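Local coordinates for CoA-binding domain-containing protein (Thermus thermophilus, PDB 1IUK) that probably binds coenzyme A through a Rossmann-type domain, its biological role being otherwise unknown, at residues I16-A21 with Y31-L36; L44-R49 with L65-P70; R7-Q12 with V71-V76; S81-H86 with S102-P107. One frame throughout, in Å; residues are numbered along the deposited sequence.

How the contacts relate
Read from the N terminus, the chain first offers 7-12, whose partner 71-76 comes 59 residues later; contact 3 therefore closes the longest loop, laying helix 3-12 against the start of strand 73-76. Contacts 1 and 2 nest inside that loop, one after the other: contact 1 sets helix 28-38 on strand 15-19, and contact 2 brings the loop 65-70 back over strand 42-46. Those strands are sheet neighbours, and contact 1 is tied to contact 2 by Gly20 N to Val46 O and to contact 3 by Leu19 N to Asp75 O. Contact 4 follows in series, joining 81-86 to 102-107 beyond strand 73-76; no two contacts cross.

Contact 1. Residues I16-A21 with Y31-L36; sequences IAVLGA and YVPRYL
Val18 and Pro33, backed by Ile16 and Leu36, join strand 15-19 to helix 28-38 within the first beta-alpha-beta unit of a Rossmann-type fold. The backbones diverge slightly toward the start of the strand: Val18 CA lies 7.1 Å from Pro33 CA, Ile16 CA 8.4 Å from Leu36 CA. The end of the strand runs into a type II turn from Val18 to Ala21. The Ile16 pair is the sparser part, its side chains crossing at about a right angle with Ile16 CD1 3.8 Å from Leu36 CG. All four residues are buried, whereas Arg34, on the outer side of the helix, is exposed to solvent. Tyr35 does not meet the strand segment; it is buried and hydrogen-bonded to His130 through its OH. Pro33 has no N-H to give to the preceding turn, which accounts for the kink there. The denser packing is at Val18. With CG1 anti to the backbone N (chi1 178°), both methyls reach the proline ring: Val18 CG1 is 3.9 Å from Pro33 CG, and Val18 CG2 is 3.9 Å from Pro33 CB.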
loop_
_atom_site.group_PDB
_atom_site.type_symbol
_atom_site.label_atom_id
_atom_site.label_comp_id
_atom_site.label_asym_id
_atom_site.label_seq_id
_atom_site.Cartn_x
_atom_site.Cartn_y
_atom_site.Cartn_z
ATOM N N ILE A 16 6.792 -2.504 1.234
ATOM C CA ILE A 16 5.483 -1.877 1.122
ATOM C C ILE A 16 5.408 -1.125 -0.206
ATOM O O ILE A 16 6.143 -0.163 -0.422
ATOM C CB ILE A 16 5.222 -0.870 2.271
ATOM C CG1 ILE A 16 5.364 -1.565 3.628
ATOM C CG2 ILE A 16 3.818 -0.264 2.124
ATOM C CD1 ILE A 16 5.012 -0.681 4.811
ATOM N N ALA A 17 4.545 -1.579 -1.109
ATOM C CA ALA A 17 4.384 -0.899 -2.386
ATOM C C ALA A 17 3.288 0.141 -2.172
ATOM O O ALA A 17 2.254 -0.155 -1.595
ATOM C CB ALA A 17 3.971 -1.901 -3.490
ATOM N N VAL A 18 3.529 1.367 -2.626
ATOM C CA VAL A 18 2.556 2.442 -2.472
ATOM C C VAL A 18 1.912 2.730 -3.824
ATOM O O VAL A 18 2.542 3.278 -4.735
ATOM C CB VAL A 18 3.237 3.731 -1.927
ATOM C CG1 VAL A 18 2.215 4.857 -1.809
ATOM C CG2 VAL A 18 3.894 3.433 -0.563
ATOM N N LEU A 19 0.655 2.338 -3.949
ATOM C CA LEU A 19 -0.063 2.535 -5.190
ATOM C C LEU A 19 -0.655 3.935 -5.181
ATOM O O LEU A 19 -1.550 4.240 -4.384
ATOM C CB LEU A 19 -1.163 1.481 -5.327
ATOM C CG LEU A 19 -1.792 1.409 -6.711
ATOM C CD1 LEU A 19 -0.781 0.842 -7.689
ATOM C CD2 LEU A 19 -3.049 0.570 -6.645
ATOM N N GLY A 20 -0.156 4.777 -6.080
ATOM C CA GLY A 20 -0.626 6.150 -6.149
ATOM C C GLY A 20 0.357 7.079 -5.445
ATOM O O GLY A 20 -0.013 8.189 -5.057
ATOM N N ALA A 21 1.601 6.610 -5.287
ATOM C CA ALA A 21 2.691 7.353 -4.639
ATOM C C ALA A 21 2.792 8.743 -5.240
ATOM O O ALA A 21 2.754 8.888 -6.461
ATOM C CB ALA A 21 4.003 6.622 -4.835
ATOM N N TYR A 31 3.738 11.726 2.380
ATOM C CA TYR A 31 4.206 11.714 3.760
ATOM C C TYR A 31 3.966 10.425 4.543
ATOM O O TYR A 31 4.729 10.131 5.466
ATOM C CB TYR A 31 3.696 12.953 4.527
ATOM C CG TYR A 31 2.222 13.040 4.832
ATOM C CD1 TYR A 31 1.644 12.241 5.816
ATOM C CD2 TYR A 31 1.413 13.985 4.185
ATOM C CE1 TYR A 31 0.296 12.378 6.154
ATOM C CE2 TYR A 31 0.067 14.129 4.516
ATOM C CZ TYR A 31 -0.487 13.323 5.499
ATOM O OH TYR A 31 -1.821 13.446 5.819
ATOM N N VAL A 32 2.947 9.638 4.186
ATOM C CA VAL A 32 2.722 8.375 4.900
ATOM C C VAL A 32 3.872 7.433 4.501
ATOM O O VAL A 32 4.508 6.799 5.356
ATOM C CB VAL A 32 1.341 7.766 4.569
ATOM C CG1 VAL A 32 1.276 6.323 5.039
ATOM C CG2 VAL A 32 0.245 8.581 5.244
ATOM N N PRO A 33 4.152 7.318 3.197
ATOM C CA PRO A 33 5.256 6.448 2.769
ATOM C C PRO A 33 6.597 6.892 3.393
ATOM O O PRO A 33 7.487 6.078 3.673
ATOM C CB PRO A 33 5.258 6.600 1.247
ATOM C CG PRO A 33 3.876 7.045 0.914
ATOM C CD PRO A 33 3.430 7.895 2.049
ATOM N N ARG A 34 6.733 8.201 3.587
ATOM C CA ARG A 34 7.931 8.779 4.176
ATOM C C ARG A 34 8.106 8.241 5.597
ATOM O O ARG A 34 9.194 7.803 5.987
ATOM C CB ARG A 34 7.800 10.300 4.209
ATOM C CG ARG A 34 9.028 11.036 3.742
ATOM C CD ARG A 34 9.069 12.436 4.334
ATOM N NE ARG A 34 10.436 12.851 4.613
ATOM C CZ ARG A 34 10.869 13.233 5.809
ATOM N NH1 ARG A 34 10.032 13.252 6.843
ATOM N NH2 ARG A 34 12.141 13.590 5.972
ATOM N N TYR A 35 7.027 8.283 6.366
ATOM C CA TYR A 35 7.039 7.784 7.733
ATOM C C TYR A 35 7.419 6.302 7.764
ATOM O O TYR A 35 8.232 5.866 8.589
ATOM C CB TYR A 35 5.658 7.945 8.360
ATOM C CG TYR A 35 5.473 7.153 9.639
ATOM C CD1 TYR A 35 4.963 5.860 9.610
ATOM C CD2 TYR A 35 5.807 7.703 10.882
ATOM C CE1 TYR A 35 4.788 5.130 10.784
ATOM C CE2 TYR A 35 5.638 6.982 12.064
ATOM C CZ TYR A 35 5.126 5.698 12.010
ATOM O OH TYR A 35 4.930 4.979 13.171
ATOM N N LEU A 36 6.810 5.536 6.859
ATOM C CA LEU A 36 7.034 4.096 6.772
ATOM C C LEU A 36 8.484 3.744 6.511
ATOM O O LEU A 36 9.013 2.809 7.111
ATOM C CB LEU A 36 6.158 3.505 5.667
ATOM C CG LEU A 36 4.807 2.869 6.011
ATOM C CD1 LEU A 36 4.359 3.161 7.424
ATOM C CD2 LEU A 36 3.783 3.360 5.010
#

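Contact 2. Residues L44-R49 with L65-P70; sequences LPVNPR and LDLKEP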
loop_
_atom_site.group_PDB
_atom_site.type_symbol
_atom_site.label_atom_id
_atom_site.label_comp_id
_atom_site.label_asym_id
_atom_site.label_seq_id
_atom_site.Cartn_x
_atom_site.Cartn_y
_atom_site.Cartn_z
ATOM N N LEU A 44 8.221 0.934 -2.039
ATOM C CA LEU A 44 8.345 0.907 -3.488
ATOM C C LEU A 44 7.232 1.742 -4.096
ATOM O O LEU A 44 6.066 1.340 -4.090
ATOM C CB LEU A 44 8.255 -0.537 -3.979
ATOM C CG LEU A 44 9.208 -1.506 -3.275
ATOM C CD1 LEU A 44 8.915 -2.940 -3.716
ATOM C CD2 LEU A 44 10.645 -1.113 -3.588
ATOM N N PRO A 45 7.575 2.934 -4.614
ATOM C CA PRO A 45 6.565 3.811 -5.218
ATOM C C PRO A 45 6.042 3.342 -6.587
ATOM O O PRO A 45 6.820 3.007 -7.483
ATOM C CB PRO A 45 7.283 5.158 -5.306
ATOM C CG PRO A 45 8.733 4.772 -5.529
ATOM C CD PRO A 45 8.923 3.540 -4.654
ATOM N N VAL A 46 4.721 3.318 -6.732
ATOM C CA VAL A 46 4.102 2.933 -8.000
ATOM C C VAL A 46 3.072 3.996 -8.397
ATOM O O VAL A 46 2.097 4.224 -7.695
ATOM C CB VAL A 46 3.398 1.548 -7.915
ATOM C CG1 VAL A 46 2.854 1.157 -9.293
ATOM C CG2 VAL A 46 4.372 0.481 -7.437
ATOM N N ASN A 47 3.309 4.650 -9.525
ATOM C CA ASN A 47 2.405 5.679 -10.027
ATOM C C ASN A 47 2.886 6.078 -11.404
ATOM O O ASN A 47 3.975 6.630 -11.560
ATOM C CB ASN A 47 2.398 6.914 -9.117
ATOM C CG ASN A 47 1.200 7.817 -9.370
ATOM O OD1 ASN A 47 0.586 7.765 -10.437
ATOM N ND2 ASN A 47 0.867 8.651 -8.392
ATOM N N PRO A 48 2.074 5.808 -12.430
ATOM C CA PRO A 48 2.475 6.164 -13.789
ATOM C C PRO A 48 2.714 7.666 -13.896
ATOM O O PRO A 48 3.536 8.111 -14.701
ATOM C CB PRO A 48 1.298 5.702 -14.646
ATOM C CG PRO A 48 0.159 5.559 -13.710
ATOM C CD PRO A 48 0.743 5.182 -12.386
ATOM N N ARG A 49 2.001 8.435 -13.069
ATOM C CA ARG A 49 2.119 9.896 -13.051
ATOM C C ARG A 49 3.519 10.390 -12.697
ATOM O O ARG A 49 3.865 11.531 -12.998
ATOM C CB ARG A 49 1.125 10.499 -12.053
ATOM C CG ARG A 49 -0.336 10.197 -12.334
ATOM C CD ARG A 49 -0.846 10.907 -13.580
ATOM N NE ARG A 49 -2.277 10.678 -13.737
ATOM C CZ ARG A 49 -2.801 9.568 -14.251
ATOM N NH1 ARG A 49 -2.005 8.583 -14.662
ATOM N NH2 ARG A 49 -4.121 9.433 -14.334
ATOM N N LEU A 65 3.200 -4.629 -11.771
ATOM C CA LEU A 65 3.920 -5.736 -12.385
ATOM C C LEU A 65 5.352 -5.371 -12.743
ATOM O O LEU A 65 6.139 -6.233 -13.120
ATOM C CB LEU A 65 3.179 -6.219 -13.635
ATOM C CG LEU A 65 1.729 -6.699 -13.467
ATOM C CD1 LEU A 65 1.612 -7.593 -12.249
ATOM C CD2 LEU A 65 0.807 -5.492 -13.340
ATOM N N ASP A 66 5.697 -4.090 -12.627
ATOM C CA ASP A 66 7.060 -3.655 -12.920
ATOM C C ASP A 66 7.955 -3.875 -11.696
ATOM O O ASP A 66 9.177 -3.833 -11.801
ATOM C CB ASP A 66 7.091 -2.172 -13.289
ATOM C CG ASP A 66 6.621 -1.896 -14.707
ATOM O OD1 ASP A 66 5.976 -0.842 -14.902
ATOM O OD2 ASP A 66 6.900 -2.714 -15.620
ATOM N N LEU A 67 7.347 -4.101 -10.535
ATOM C CA LEU A 67 8.110 -4.316 -9.311
ATOM C C LEU A 67 8.912 -5.589 -9.485
ATOM O O LEU A 67 8.420 -6.579 -10.035
ATOM C CB LEU A 67 7.174 -4.427 -8.100
ATOM C CG LEU A 67 6.508 -3.106 -7.677
ATOM C CD1 LEU A 67 5.606 -3.291 -6.455
ATOM C CD2 LEU A 67 7.600 -2.101 -7.389
ATOM N N LYS A 68 10.147 -5.570 -9.006
ATOM C CA LYS A 68 11.021 -6.721 -9.157
ATOM C C LYS A 68 11.204 -7.561 -7.889
ATOM O O LYS A 68 12.177 -8.310 -7.775
ATOM C CB LYS A 68 12.387 -6.254 -9.696
ATOM C CG LYS A 68 12.362 -5.767 -11.156
ATOM C CD LYS A 68 11.749 -6.823 -12.094
ATOM C CE LYS A 68 12.007 -6.507 -13.571
ATOM N NZ LYS A 68 10.774 -6.620 -14.412
ATOM N N GLU A 69 10.268 -7.449 -6.950
ATOM C CA GLU A 69 10.345 -8.223 -5.714
ATOM C C GLU A 69 8.975 -8.365 -5.056
ATOM O O GLU A 69 8.077 -7.564 -5.301
ATOM C CB GLU A 69 11.340 -7.574 -4.749
ATOM C CG GLU A 69 10.789 -6.410 -3.949
ATOM C CD GLU A 69 11.735 -5.971 -2.850
ATOM O OE1 GLU A 69 11.970 -6.757 -1.904
ATOM O OE2 GLU A 69 12.245 -4.838 -2.933
ATOM N N PRO A 70 8.792 -9.404 -4.222
ATOM C CA PRO A 70 7.516 -9.639 -3.538
ATOM C C PRO A 70 7.109 -8.465 -2.678
ATOM O O PRO A 70 7.961 -7.789 -2.116
ATOM C CB PRO A 70 7.769 -10.894 -2.715
ATOM C CG PRO A 70 8.907 -11.556 -3.416
ATOM C CD PRO A 70 9.779 -10.440 -3.881
#
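Leu44 and Leu67 mark the nearest backbone approach, 7.8 Å from Leu44 CA to Leu67 CA, with residues 67-69 running roughly antiparallel to strand 42-46 and no hydrogen bond between the segments. Side chains alone bridge this spacing. Leu67 enters with its branched end: Leu67 CD2 lies 3.8 Å from Leu44 CB, and Leu67 CD1 is 4.1 Å from Val46 CG2. Because CD2 is equally near that valine methyl, the fork of Leu67 sits against Val46 while one prong also packs on the base of Leu44. The other end of Leu44 is met by Glu69, whose OE2 comes within 3.9 Å of Leu44 CD1. Glu69 CG stands between the backbone N and the carbonyl carbon (chi1 82°), and the chain then extends (chi2 170°), carrying the carboxylate over the leucine methyls. The meeting is apolar on the leucine side; the carboxylate also makes a long, weak ion pair with Arg42. Pro45 points away from the loop, toward Ala21 and Phe56. Beyond the strand, Asn47 OD1 accepts Arg49 N at 3.1 Å in an Asx turn, the donor lying above the carbonyl plane, while Asn47 ND2 bonds Ala21 O. Leu67 further touches Ala17, whose side chain lies on the sheet face turned from helix 28-38. The loop thus passes over that face from edge strand 42-46 toward strand 73-76, the reversal of direction across the first strand that characterises the 2-1-3 strand order of a Rossmann-like sheet.

Contact 3. Residues R7-Q12 with V71-V76; sequences RAYLSQ and VDILDV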
loop_
_atom_site.group_PDB
_atom_site.type_symbol
_atom_site.label_atom_id
_atom_site.label_comp_id
_atom_site.label_asym_id
_atom_site.label_seq_id
_atom_site.Cartn_x
_atom_site.Cartn_y
_atom_site.Cartn_z
ATOM N N ARG A 7 -0.486 -6.707 14.280
ATOM C CA ARG A 7 0.828 -6.296 14.766
ATOM C C ARG A 7 1.887 -7.279 14.258
ATOM O O ARG A 7 2.927 -6.874 13.726
ATOM C CB ARG A 7 0.846 -6.262 16.297
ATOM C CG ARG A 7 2.041 -5.528 16.885
ATOM C CD ARG A 7 2.085 -5.659 18.404
ATOM N NE ARG A 7 0.754 -5.903 18.947
ATOM C CZ ARG A 7 -0.065 -4.949 19.371
ATOM N NH1 ARG A 7 0.312 -3.677 19.317
ATOM N NH2 ARG A 7 -1.270 -5.270 19.827
ATOM N N ALA A 8 1.612 -8.575 14.416
ATOM C CA ALA A 8 2.544 -9.614 13.971
ATOM C C ALA A 8 2.800 -9.441 12.482
ATOM O O ALA A 8 3.925 -9.608 12.001
ATOM C CB ALA A 8 1.964 -11.008 14.250
ATOM N N TYR A 9 1.748 -9.087 11.752
ATOM C CA TYR A 9 1.864 -8.894 10.321
ATOM C C TYR A 9 2.742 -7.690 9.944
ATOM O O TYR A 9 3.652 -7.796 9.117
ATOM C CB TYR A 9 0.469 -8.740 9.700
ATOM C CG TYR A 9 0.516 -8.902 8.204
ATOM C CD1 TYR A 9 1.173 -7.959 7.420
ATOM C CD2 TYR A 9 0.040 -10.061 7.584
ATOM C CE1 TYR A 9 1.375 -8.168 6.064
ATOM C CE2 TYR A 9 0.239 -10.275 6.223
ATOM C CZ TYR A 9 0.916 -9.326 5.472
ATOM O OH TYR A 9 1.199 -9.521 4.144
ATOM N N LEU A 10 2.467 -6.538 10.543
ATOM C CA LEU A 10 3.236 -5.340 10.232
ATOM C C LEU A 10 4.692 -5.422 10.683
ATOM O O LEU A 10 5.584 -4.945 9.986
ATOM C CB LEU A 10 2.571 -4.118 10.870
ATOM C CG LEU A 10 1.167 -3.800 10.348
ATOM C CD1 LEU A 10 0.625 -2.589 11.084
ATOM C CD2 LEU A 10 1.206 -3.522 8.848
ATOM N N SER A 11 4.941 -6.031 11.842
ATOM C CA SER A 11 6.311 -6.118 12.352
ATOM C C SER A 11 7.193 -7.047 11.535
ATOM O O SER A 11 8.401 -6.838 11.428
ATOM C CB SER A 11 6.321 -6.548 13.830
ATOM O OG SER A 11 5.742 -7.824 14.013
ATOM N N GLN A 12 6.585 -8.061 10.936
ATOM C CA GLN A 12 7.335 -9.008 10.137
ATOM C C GLN A 12 7.556 -8.520 8.695
ATOM O O GLN A 12 8.553 -8.869 8.055
ATOM C CB GLN A 12 6.612 -10.365 10.158
ATOM C CG GLN A 12 7.533 -11.526 9.900
ATOM C CD GLN A 12 7.674 -11.789 8.420
ATOM O OE1 GLN A 12 6.695 -11.692 7.664
ATOM N NE2 GLN A 12 8.889 -12.108 7.987
ATOM N N VAL A 71 5.805 -8.238 -2.581
ATOM C CA VAL A 71 5.258 -7.129 -1.811
ATOM C C VAL A 71 4.493 -7.657 -0.615
ATOM O O VAL A 71 3.544 -8.431 -0.760
ATOM C CB VAL A 71 4.325 -6.283 -2.695
ATOM C CG1 VAL A 71 3.510 -5.323 -1.846
ATOM C CG2 VAL A 71 5.154 -5.544 -3.740
ATOM N N ASP A 72 4.915 -7.245 0.575
ATOM C CA ASP A 72 4.270 -7.686 1.808
ATOM C C ASP A 72 2.998 -6.914 2.062
ATOM O O ASP A 72 2.004 -7.477 2.508
ATOM C CB ASP A 72 5.230 -7.526 2.991
ATOM C CG ASP A 72 6.422 -8.468 2.901
ATOM O OD1 ASP A 72 7.566 -7.996 2.981
ATOM O OD2 ASP A 72 6.216 -9.686 2.743
ATOM N N ILE A 73 3.033 -5.616 1.769
ATOM C CA ILE A 73 1.874 -4.751 1.961
ATOM C C ILE A 73 1.695 -3.828 0.768
ATOM O O ILE A 73 2.656 -3.198 0.316
ATOM C CB ILE A 73 2.031 -3.846 3.213
ATOM C CG1 ILE A 73 2.252 -4.716 4.457
ATOM C CG2 ILE A 73 0.791 -2.945 3.370
ATOM C CD1 ILE A 73 2.380 -3.924 5.743
ATOM N N LEU A 74 0.475 -3.770 0.241
ATOM C CA LEU A 74 0.192 -2.859 -0.862
ATOM C C LEU A 74 -0.634 -1.736 -0.230
ATOM O O LEU A 74 -1.803 -1.930 0.109
ATOM C CB LEU A 74 -0.610 -3.543 -1.982
ATOM C CG LEU A 74 -0.957 -2.603 -3.150
ATOM C CD1 LEU A 74 0.300 -2.228 -3.901
ATOM C CD2 LEU A 74 -1.960 -3.265 -4.075
ATOM N N ASP A 75 0.001 -0.579 -0.025
ATOM C CA ASP A 75 -0.659 0.590 0.574
ATOM C C ASP A 75 -1.268 1.355 -0.596
ATOM O O ASP A 75 -0.547 1.938 -1.404
ATOM C CB ASP A 75 0.386 1.447 1.291
ATOM C CG ASP A 75 -0.216 2.407 2.308
ATOM O OD1 ASP A 75 -1.399 2.267 2.696
ATOM O OD2 ASP A 75 0.531 3.315 2.728
ATOM N N VAL A 76 -2.595 1.326 -0.672
ATOM C CA VAL A 76 -3.342 1.937 -1.760
ATOM C C VAL A 76 -3.908 3.320 -1.479
ATOM O O VAL A 76 -4.730 3.505 -0.576
ATOM C CB VAL A 76 -4.514 1.002 -2.194
ATOM C CG1 VAL A 76 -5.194 1.544 -3.448
ATOM C CG2 VAL A 76 -3.984 -0.409 -2.450
#
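The ring of Tyr9 meets segment 71-76 at its edge and not over a face: Asp72 O lies in the ring plane, off the CE1 side of the hydroxyl, and Ile73 CG1 sits near the plane beside CE1. The hydroxyl donates to the carbonyl, with Tyr9 OH 2.7 Å from Asp72 O; the C=O...donor angle is 143° and the donor is tilted 19° from the carbonyl plane. Along the same edge, Tyr9 CE1 packs at 3.9 Å from Ile73 CG1, the two side chains sliding past each other in opposite directions. Having CG anti to the backbone N (chi1 -165°) sends the ring from the helix toward the beginning of the strand. A phenylalanine here would probably keep the edge contact with Ile73 but leave Asp72 O without the hydroxyl donor that ties it to the helix. Next to the ring, Leu10 CD2 is 3.3 Å from Ile73 CD1, across side chains at about a right angle; a carbon pair this close is shorter than normal contact, so its spacing is doubtful. Asp72 is also held from its other atoms: OD1 accepts from Lys14 N, and its own N gives a bond to Thr15 OG1. Leu10 also packs on Leu133 and Phe134, so its side chain meets the sheet and helix 126-134. Within the helix, Ser11 OG bonds back to Arg7 O at 3.0 Å. The whole is an N-terminal helix leaning on the entry end of a central Rossmann-type strand, opposite the carboxyl ends of the strands, where such folds usually bind their ligands.

Contact 4. Residues S81-H86 with S102-P107; sequences SALMDH and SGIRHP
Ile104 is the first residue of 102-107 to meet 81-86. Its CG2, anti to the backbone N, lies 3.7 Å from Leu83 CD1, and the two side chains approach at a slant. Arg105 next points away from 81-86 and forms a salt bridge with Glu110. His106 turns back and carries the larger share: the methyl that touched Ile104 also packs on it, Leu83 CD1 being 3.8 Å from His106 CB. With CG anti to the backbone N (chi1 -164°), its side chain crosses that of Met84 at about a right angle. Met84 CG approaches the ring obliquely, 3.4 Å from His106 CE1, and Met84 SD stands 4.5 Å from the centroid of the His106 ring, 53° off the normal, a sulfur-aromatic contact. An alanine in place of Met84 would lose both CG and SD, and is likely to leave a gap beside CE1, with the ring then held mainly through its ND1. His106 ND1 bonds Phe109 N and so caps the helix that Pro107 begins. Thus the short, weakly bonded helix 80-83 and the residue after it, following strand 73-76, pack through Leu83 and Met84 on the loop leaving strand 98-100 and on Phe109 of helix 107-115.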
loop_
_atom_site.group_PDB
_atom_site.type_symbol
_atom_site.label_atom_id
_atom_site.label_comp_id
_atom_site.label_asym_id
_atom_site.label_seq_id
_atom_site.Cartn_x
_atom_site.Cartn_y
_atom_site.Cartn_z
ATOM N N SER A 81 -13.089 4.954 -7.447
ATOM C CA SER A 81 -13.464 4.939 -8.858
ATOM C C SER A 81 -12.321 4.518 -9.795
ATOM O O SER A 81 -12.495 4.464 -11.011
ATOM C CB SER A 81 -13.995 6.320 -9.270
ATOM O OG SER A 81 -13.034 7.344 -9.056
ATOM N N ALA A 82 -11.153 4.211 -9.235
ATOM C CA ALA A 82 -10.008 3.806 -10.050
ATOM C C ALA A 82 -9.533 2.399 -9.691
ATOM O O ALA A 82 -8.693 1.816 -10.369
ATOM C CB ALA A 82 -8.847 4.805 -9.851
ATOM N N LEU A 83 -10.084 1.851 -8.625
ATOM C CA LEU A 83 -9.640 0.555 -8.149
ATOM C C LEU A 83 -9.911 -0.634 -9.056
ATOM O O LEU A 83 -9.033 -1.468 -9.247
ATOM C CB LEU A 83 -10.216 0.302 -6.750
ATOM C CG LEU A 83 -9.790 1.311 -5.664
ATOM C CD1 LEU A 83 -10.392 0.917 -4.324
ATOM C CD2 LEU A 83 -8.275 1.357 -5.572
ATOM N N MET A 84 -11.110 -0.719 -9.621
ATOM C CA MET A 84 -11.427 -1.855 -10.485
ATOM C C MET A 84 -10.478 -2.004 -11.675
ATOM O O MET A 84 -10.144 -3.115 -12.067
ATOM C CB MET A 84 -12.875 -1.766 -10.956
ATOM C CG MET A 84 -13.894 -2.202 -9.906
ATOM S SD MET A 84 -13.514 -3.742 -8.989
ATOM C CE MET A 84 -13.913 -4.995 -10.167
ATOM N N ASP A 85 -10.015 -0.897 -12.242
ATOM C CA ASP A 85 -9.095 -0.979 -13.376
ATOM C C ASP A 85 -7.710 -1.442 -12.941
ATOM O O ASP A 85 -6.858 -1.756 -13.777
ATOM C CB ASP A 85 -8.980 0.379 -14.071
ATOM C CG ASP A 85 -10.281 0.803 -14.737
ATOM O OD1 ASP A 85 -11.074 -0.086 -15.122
ATOM O OD2 ASP A 85 -10.514 2.023 -14.875
ATOM N N HIS A 86 -7.477 -1.474 -11.630
ATOM C CA HIS A 86 -6.183 -1.905 -11.098
ATOM C C HIS A 86 -6.267 -3.372 -10.653
ATOM O O HIS A 86 -5.245 -4.041 -10.505
ATOM C CB HIS A 86 -5.775 -1.056 -9.867
ATOM C CG HIS A 86 -5.200 0.295 -10.194
ATOM N ND1 HIS A 86 -3.954 0.461 -10.762
ATOM C CD2 HIS A 86 -5.675 1.544 -9.965
ATOM C CE1 HIS A 86 -3.689 1.753 -10.868
ATOM N NE2 HIS A 86 -4.717 2.432 -10.391
ATOM N N SER A 102 -7.272 5.980 3.987
ATOM C CA SER A 102 -8.441 6.743 4.422
ATOM C C SER A 102 -9.358 7.237 3.301
ATOM O O SER A 102 -8.897 7.753 2.281
ATOM C CB SER A 102 -7.982 7.939 5.260
ATOM O OG SER A 102 -7.274 7.500 6.408
ATOM N N GLY A 103 -10.660 7.076 3.508
ATOM C CA GLY A 103 -11.637 7.512 2.521
ATOM C C GLY A 103 -11.732 6.634 1.283
ATOM O O GLY A 103 -12.301 7.044 0.269
ATOM N N ILE A 104 -11.181 5.427 1.362
ATOM C CA ILE A 104 -11.213 4.528 0.232
ATOM C C ILE A 104 -11.841 3.176 0.564
ATOM O O ILE A 104 -11.267 2.380 1.306
ATOM C CB ILE A 104 -9.786 4.296 -0.338
ATOM C CG1 ILE A 104 -9.199 5.627 -0.835
ATOM C CG2 ILE A 104 -9.831 3.276 -1.483
ATOM C CD1 ILE A 104 -7.691 5.616 -1.029
ATOM N N ARG A 105 -13.034 2.942 0.009
ATOM C CA ARG A 105 -13.763 1.681 0.167
ATOM C C ARG A 105 -14.310 1.312 -1.214
ATOM O O ARG A 105 -14.598 2.184 -2.038
ATOM C CB ARG A 105 -14.949 1.812 1.137
ATOM C CG ARG A 105 -14.592 2.056 2.595
ATOM C CD ARG A 105 -13.702 0.970 3.182
ATOM N NE ARG A 105 -14.219 -0.393 3.021
ATOM C CZ ARG A 105 -15.212 -0.922 3.732
ATOM N NH1 ARG A 105 -15.820 -0.205 4.663
ATOM N NH2 ARG A 105 -15.576 -2.184 3.543
ATOM N N HIS A 106 -14.435 0.020 -1.473
ATOM C CA HIS A 106 -14.982 -0.446 -2.738
ATOM C C HIS A 106 -15.344 -1.909 -2.617
ATOM O O HIS A 106 -14.503 -2.790 -2.818
ATOM C CB HIS A 106 -14.005 -0.264 -3.889
ATOM C CG HIS A 106 -14.650 -0.382 -5.235
ATOM N ND1 HIS A 106 -14.932 -1.597 -5.823
ATOM C CD2 HIS A 106 -15.096 0.565 -6.097
ATOM C CE1 HIS A 106 -15.523 -1.392 -6.986
ATOM N NE2 HIS A 106 -15.634 -0.091 -7.176
ATOM N N PRO A 107 -16.615 -2.176 -2.273
ATOM C CA PRO A 107 -17.233 -3.489 -2.083
ATOM C C PRO A 107 -16.790 -4.574 -3.058
ATOM O O PRO A 107 -16.296 -5.624 -2.642
ATOM C CB PRO A 107 -18.719 -3.189 -2.197
ATOM C CG PRO A 107 -18.835 -1.820 -1.631
ATOM C CD PRO A 107 -17.584 -1.091 -2.034
#